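Local coordinates for protein transketolase (PDB 3L84) that belongs to a family of thiamine diphosphate-binding enzymes and is present as a pair of chains, each built of alpha/beta domains, at residues 178-183 against 238-243; 529-534 against 557-562. One frame throughout, in Å; residues are numbered along the deposited sequence. Where two conformers were deposited one is given.

Contact 1: residues 178-183 against 238-243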
loop_
_atom_site.group_PDB
_atom_site.type_symbol
_atom_site.label_atom_id
_atom_site.label_comp_id
_atom_site.label_asym_id
_atom_site.label_seq_id
_atom_site.Cartn_x
_atom_site.Cartn_y
_atom_site.Cartn_z
ATOM N N ILE A 178 15.320 5.955 18.447
ATOM C CA ILE A 178 15.296 7.254 19.090
ATOM C C ILE A 178 14.172 8.052 18.440
ATOM O O ILE A 178 14.231 8.381 17.246
ATOM C CB ILE A 178 16.639 7.983 18.951
ATOM C CG1 ILE A 178 17.736 7.117 19.510
ATOM C CG2 ILE A 178 16.554 9.362 19.614
ATOM C CD1 ILE A 178 19.153 7.609 19.197
ATOM N N TYR A 179 13.136 8.335 19.222
ATOM C CA TYR A 179 11.931 9.060 18.781
ATOM C C TYR A 179 12.019 10.530 19.156
ATOM O O TYR A 179 12.114 10.883 20.339
ATOM C CB TYR A 179 10.702 8.370 19.363
ATOM C CG TYR A 179 9.388 9.122 19.366
ATOM C CD1 TYR A 179 8.978 9.897 18.297
ATOM C CD2 TYR A 179 8.557 9.036 20.460
ATOM C CE1 TYR A 179 7.770 10.571 18.311
ATOM C CE2 TYR A 179 7.350 9.704 20.500
ATOM C CZ TYR A 179 6.962 10.471 19.431
ATOM O OH TYR A 179 5.734 11.125 19.475
ATOM N N ASP A 180 12.024 11.376 18.135
ATOM C CA ASP A 180 12.053 12.817 18.294
ATOM C C ASP A 180 10.647 13.291 18.596
ATOM O O ASP A 180 9.816 13.510 17.698
ATOM C CB ASP A 180 12.555 13.456 16.985
ATOM C CG ASP A 180 12.629 14.952 17.077
ATOM O OD1 ASP A 180 12.541 15.425 18.234
ATOM O OD2 ASP A 180 12.738 15.623 16.032
ATOM N N SER A 181 10.366 13.432 19.879
ATOM C CA SER A 181 9.047 13.842 20.340
ATOM C C SER A 181 9.026 15.359 20.512
ATOM O O SER A 181 9.401 15.882 21.557
ATOM C CB SER A 181 8.726 13.137 21.645
ATOM O OG SER A 181 7.442 13.500 22.081
ATOM N N ASN A 182 8.630 16.062 19.450
ATOM C CA ASN A 182 8.648 17.528 19.410
ATOM C C ASN A 182 7.270 18.195 19.379
ATOM O O ASN A 182 7.183 19.419 19.272
ATOM C CB ASN A 182 9.558 18.023 18.279
ATOM C CG ASN A 182 9.060 17.683 16.911
ATOM O OD1 ASN A 182 7.921 17.218 16.739
ATOM N ND2 ASN A 182 9.928 17.885 15.885
ATOM N N ASN A 183 6.225 17.375 19.524
ATOM C CA ASN A 183 4.860 17.898 19.722
ATOM C C ASN A 183 4.259 18.490 18.445
ATOM O O ASN A 183 3.182 19.053 18.535
ATOM C CB ASN A 183 4.834 18.973 20.845
ATOM C CG ASN A 183 3.444 19.161 21.478
ATOM O OD1 ASN A 183 3.037 20.285 21.812
ATOM N ND2 ASN A 183 2.718 18.066 21.633
ATOM N N ALA A 238 12.733 11.001 23.129
ATOM C CA ALA A 238 13.536 12.197 23.392
ATOM C C ALA A 238 12.689 13.430 23.168
ATOM O O ALA A 238 12.271 13.702 22.042
ATOM C CB ALA A 238 14.762 12.197 22.514
ATOM N N LYS A 239 12.344 14.134 24.238
ATOM C CA LYS A 239 11.555 15.351 24.095
ATOM C C LYS A 239 12.441 16.471 23.566
ATOM O O LYS A 239 13.456 16.794 24.172
ATOM C CB LYS A 239 10.950 15.726 25.429
ATOM C CG LYS A 239 9.939 16.849 25.323
ATOM C CD LYS A 239 9.069 16.951 26.577
ATOM C CE LYS A 239 8.124 18.132 26.470
ATOM N NZ LYS A 239 8.880 19.407 26.260
ATOM N N THR A 240 12.070 17.057 22.432
ATOM C CA THR A 240 12.881 18.094 21.801
ATOM C C THR A 240 11.982 19.252 21.404
ATOM O O THR A 240 10.729 19.193 21.431
ATOM C CB THR A 240 13.635 17.623 20.542
ATOM O OG1 THR A 240 12.676 17.385 19.517
ATOM C CG2 THR A 240 14.435 16.414 20.798
ATOM N N THR A 241 12.650 20.373 21.137
ATOM C CA THR A 241 12.023 21.569 20.613
ATOM C C THR A 241 12.383 21.633 19.127
ATOM O O THR A 241 13.563 21.696 18.770
ATOM C CB THR A 241 12.545 22.802 21.337
ATOM O OG1 THR A 241 12.131 22.736 22.722
ATOM C CG2 THR A 241 12.008 24.064 20.704
ATOM N N ILE A 242 11.393 21.616 18.253
ATOM C CA ILE A 242 11.689 21.755 16.836
ATOM C C ILE A 242 12.333 23.139 16.627
ATOM O O ILE A 242 11.990 24.107 17.281
ATOM C CB ILE A 242 10.466 21.540 15.932
ATOM C CG1 ILE A 242 10.931 21.275 14.495
ATOM C CG2 ILE A 242 9.450 22.701 16.000
ATOM C CD1 ILE A 242 9.791 20.902 13.549
ATOM N N ALA A 243 13.345 23.170 15.768
ATOM C CA ALA A 243 14.093 24.405 15.501
ATOM C C ALA A 243 14.774 24.958 16.761
ATOM O O ALA A 243 14.974 26.160 16.925
ATOM C CB ALA A 243 13.207 25.447 14.819
HETATM O O HOH W 1 12.759 18.232 16.642
HETATM O O HOH W 2 8.670 21.650 19.338
#
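The aliphatic side chain of Ile242 lies over one face of the Asn182 amide, at its nitrogen end, with Asn182 ND2 3.7 Å from Ile242 CB. The Tyr179 ring has the CB of Ser181 over one face, towards the rim, while its hydroxyl is hydrogen-bonded to Asp152. The carboxylate of Asp180 points its OD1 at Thr240, with OD1 to OG1 only 2.3 Å, so short that the exact length is doubtful; the two side chains cross at about a right angle.

A water ties the polar ends together: it donates to Asp180 OD2 (2.7 Å) and to Thr240 OG1 and accepts from Asn182 ND2. Asn182 has its CG tucked between its backbone N and carbonyl carbon (chi1 66°), which brings the amide to both Ile242 and this water. The amide's OD1 bonds to the backbone N of Ile184. A second water joins Asn182 O to Ile242 N where the two segments diverge.

Behind these groups the backbones pair as parallel strands. Ala238 N donates to Tyr179 O, Ser181 N to Ala238 O (2.9 Å), and Thr240 N to Ser181 O (3.0 Å).

The pairing lies at the C-terminal ends of strands 175-181 and 234-239, inside a five-stranded parallel sheet. With Asp152, Asn182 fits the GDG...N sequence motif of thiamine diphosphate enzymes, which in relatives holds the metal of the cofactor. Strand 146-151 runs along the far side of 175-181, and strand 208-213 borders 234-239. Helix 30-42 covers the face bearing Asp180 and Ala238, through Leu35 and Ile38, and Leu155 of helix 152-156 packs on Tyr179.

Contact 2: residues 529-534 against 557-562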
loop_
_atom_site.group_PDB
_atom_site.type_symbol
_atom_site.label_atom_id
_atom_site.label_comp_id
_atom_site.label_asym_id
_atom_site.label_seq_id
_atom_site.Cartn_x
_atom_site.Cartn_y
_atom_site.Cartn_z
ATOM N N THR A 529 -0.475 -12.346 -35.055
ATOM C CA THR A 529 0.440 -12.752 -34.003
ATOM C C THR A 529 -0.323 -12.716 -32.705
ATOM O O THR A 529 -0.921 -11.683 -32.392
ATOM C CB THR A 529 1.703 -11.865 -33.935
ATOM O OG1 THR A 529 2.431 -11.977 -35.170
ATOM C CG2 THR A 529 2.613 -12.274 -32.785
ATOM N N LEU A 530 -0.335 -13.827 -31.968
ATOM C CA LEU A 530 -0.979 -13.892 -30.648
ATOM C C LEU A 530 0.124 -13.818 -29.624
ATOM O O LEU A 530 1.039 -14.654 -29.658
ATOM C CB LEU A 530 -1.767 -15.192 -30.512
ATOM C CG LEU A 530 -3.003 -15.350 -31.435
ATOM C CD1 LEU A 530 -2.713 -15.611 -32.898
ATOM C CD2 LEU A 530 -3.848 -16.492 -30.883
ATOM N N LEU A 531 0.083 -12.812 -28.789
ATOM C CA LEU A 531 1.094 -12.514 -27.785
ATOM C C LEU A 531 0.463 -12.696 -26.411
ATOM O O LEU A 531 -0.603 -12.101 -26.154
ATOM C CB LEU A 531 1.589 -11.069 -27.967
ATOM C CG LEU A 531 2.653 -10.589 -27.007
ATOM C CD1 LEU A 531 3.582 -9.573 -27.660
ATOM C CD2 LEU A 531 2.029 -10.033 -25.765
ATOM N N ALA A 532 1.106 -13.451 -25.526
ATOM C CA ALA A 532 0.540 -13.665 -24.216
ATOM C C ALA A 532 1.653 -13.893 -23.232
ATOM O O ALA A 532 2.792 -14.174 -23.615
ATOM C CB ALA A 532 -0.403 -14.864 -24.216
ATOM N N SER A 533 1.288 -13.849 -21.960
ATOM C CA SER A 533 2.175 -14.251 -20.887
ATOM C C SER A 533 1.483 -15.283 -19.989
ATOM O O SER A 533 0.253 -15.425 -19.967
ATOM C CB SER A 533 2.596 -13.053 -20.035
ATOM O OG SER A 533 1.499 -12.507 -19.341
ATOM N N GLY A 534 2.272 -15.977 -19.189
ATOM C CA GLY A 534 1.779 -16.819 -18.147
ATOM C C GLY A 534 0.706 -17.775 -18.583
ATOM O O GLY A 534 0.840 -18.455 -19.623
ATOM N N VAL A 557 3.689 -15.664 -29.685
ATOM C CA VAL A 557 4.731 -15.088 -28.877
ATOM C C VAL A 557 4.420 -15.267 -27.410
ATOM O O VAL A 557 3.316 -14.930 -26.958
ATOM C CB VAL A 557 4.847 -13.573 -29.181
ATOM C CG1 VAL A 557 5.784 -12.859 -28.164
ATOM C CG2 VAL A 557 5.320 -13.317 -30.623
ATOM N N SER A 558 5.393 -15.812 -26.683
ATOM C CA SER A 558 5.353 -15.817 -25.228
ATOM C C SER A 558 6.152 -14.626 -24.703
ATOM O O SER A 558 7.289 -14.397 -25.151
ATOM C CB SER A 558 5.903 -17.120 -24.664
ATOM O OG SER A 558 5.838 -17.090 -23.228
HETATM N N MSE A 559 5.552 -13.853 -23.815
HETATM C CA MSE A 559 6.177 -12.663 -23.259
HETATM C C MSE A 559 6.261 -12.778 -21.741
HETATM O O MSE A 559 5.498 -12.128 -20.995
HETATM C CB MSE A 559 5.395 -11.413 -23.664
HETATM C CG MSE A 559 6.100 -10.088 -23.294
HETATM SE SE MSE A 559 5.037 -8.516 -23.503
HETATM C CE MSE A 559 3.756 -8.958 -22.126
ATOM N N PRO A 560 7.231 -13.535 -21.243
ATOM C CA PRO A 560 7.412 -13.632 -19.811
ATOM C C PRO A 560 7.846 -12.335 -19.161
ATOM O O PRO A 560 7.665 -12.207 -17.954
ATOM C CB PRO A 560 8.467 -14.745 -19.677
ATOM C CG PRO A 560 9.179 -14.747 -20.982
ATOM C CD PRO A 560 8.104 -14.473 -21.985
ATOM N N CYS A 561 8.453 -11.394 -19.887
ATOM C CA CYS A 561 8.869 -10.140 -19.264
ATOM C C CYS A 561 8.744 -8.961 -20.231
ATOM O O CYS A 561 9.569 -8.761 -21.115
ATOM C CB CYS A 561 10.272 -10.267 -18.687
ATOM S SG CYS A 561 10.773 -8.771 -17.799
ATOM N N PHE A 562 7.725 -8.144 -20.021
ATOM C CA PHE A 562 7.463 -6.921 -20.830
ATOM C C PHE A 562 8.668 -5.978 -20.820
ATOM O O PHE A 562 9.068 -5.472 -21.885
ATOM C CB PHE A 562 6.201 -6.252 -20.257
ATOM C CG PHE A 562 5.691 -5.038 -20.999
ATOM C CD1 PHE A 562 4.623 -5.142 -21.861
ATOM C CD2 PHE A 562 6.211 -3.809 -20.768
ATOM C CE1 PHE A 562 4.116 -4.012 -22.503
ATOM C CE2 PHE A 562 5.700 -2.673 -21.438
ATOM C CZ PHE A 562 4.682 -2.809 -22.311
HETATM O O HOH W 3 5.052 -16.067 -20.689
#
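Val557 sets its two methyl branches against different partners: CG2 meets Thr529 CG2 at 3.6 Å, and CG1 meets Leu531 CD1 at 4.0 Å. Both pairs meet at an oblique angle. With CG1 trans to its own backbone N (chi1 170°), Val557 has this branch set beside Leu531, which shares its face of the sheet. The other methyl of Leu531, CD2, reaches the selenium of Met559, a selenomethionine, at 4.1 Å. A bend at chi3 (66°) turns the Met559 CE to the edge of the Phe562 ring, in its plane.

Beside this apolar cluster the backbones pair as parallel strands. Val557 N gives a nearly straight bond to Leu530 O (2.8 Å, 173°), Ala532 N bonds to Val557 O, and Met559 N to Ala532 O. At the strand ends, a water links Ser558 OG to Gly534 N; the same hydroxyl also bonds to Glu478.

Helix 537-549 connects the two neighbouring strands as a beta-alpha-beta unit and covers the face of Ala532 and Ser558. Strand 518-521, antiparallel, borders 554-558, and strand 580-584 borders 528-532. Phe562 opens helix 562-566 and touches Asn590 of the second subunit.

In the fold
Contact 1 and contact 2 are built alike, each pairing the ends of two parallel strands and the loops that follow, but they belong to different parts of the chain: 178-183 with 238-243 in the thiamine diphosphate-binding region, 529-534 with 557-562 in the C-terminal one. They do not touch: their centres are 54 Å apart and their nearest atoms about 39 Å, on opposite sides of the chain's centre. Along the sequence contact 1 is complete before contact 2 begins. Contact 1 gathers Asp180, Asn182 and Thr240 around a water, and Asn182 probably belongs to the cofactor site, as in relatives, whereas contact 2 is largely apolar and lies next to the second subunit through Phe562.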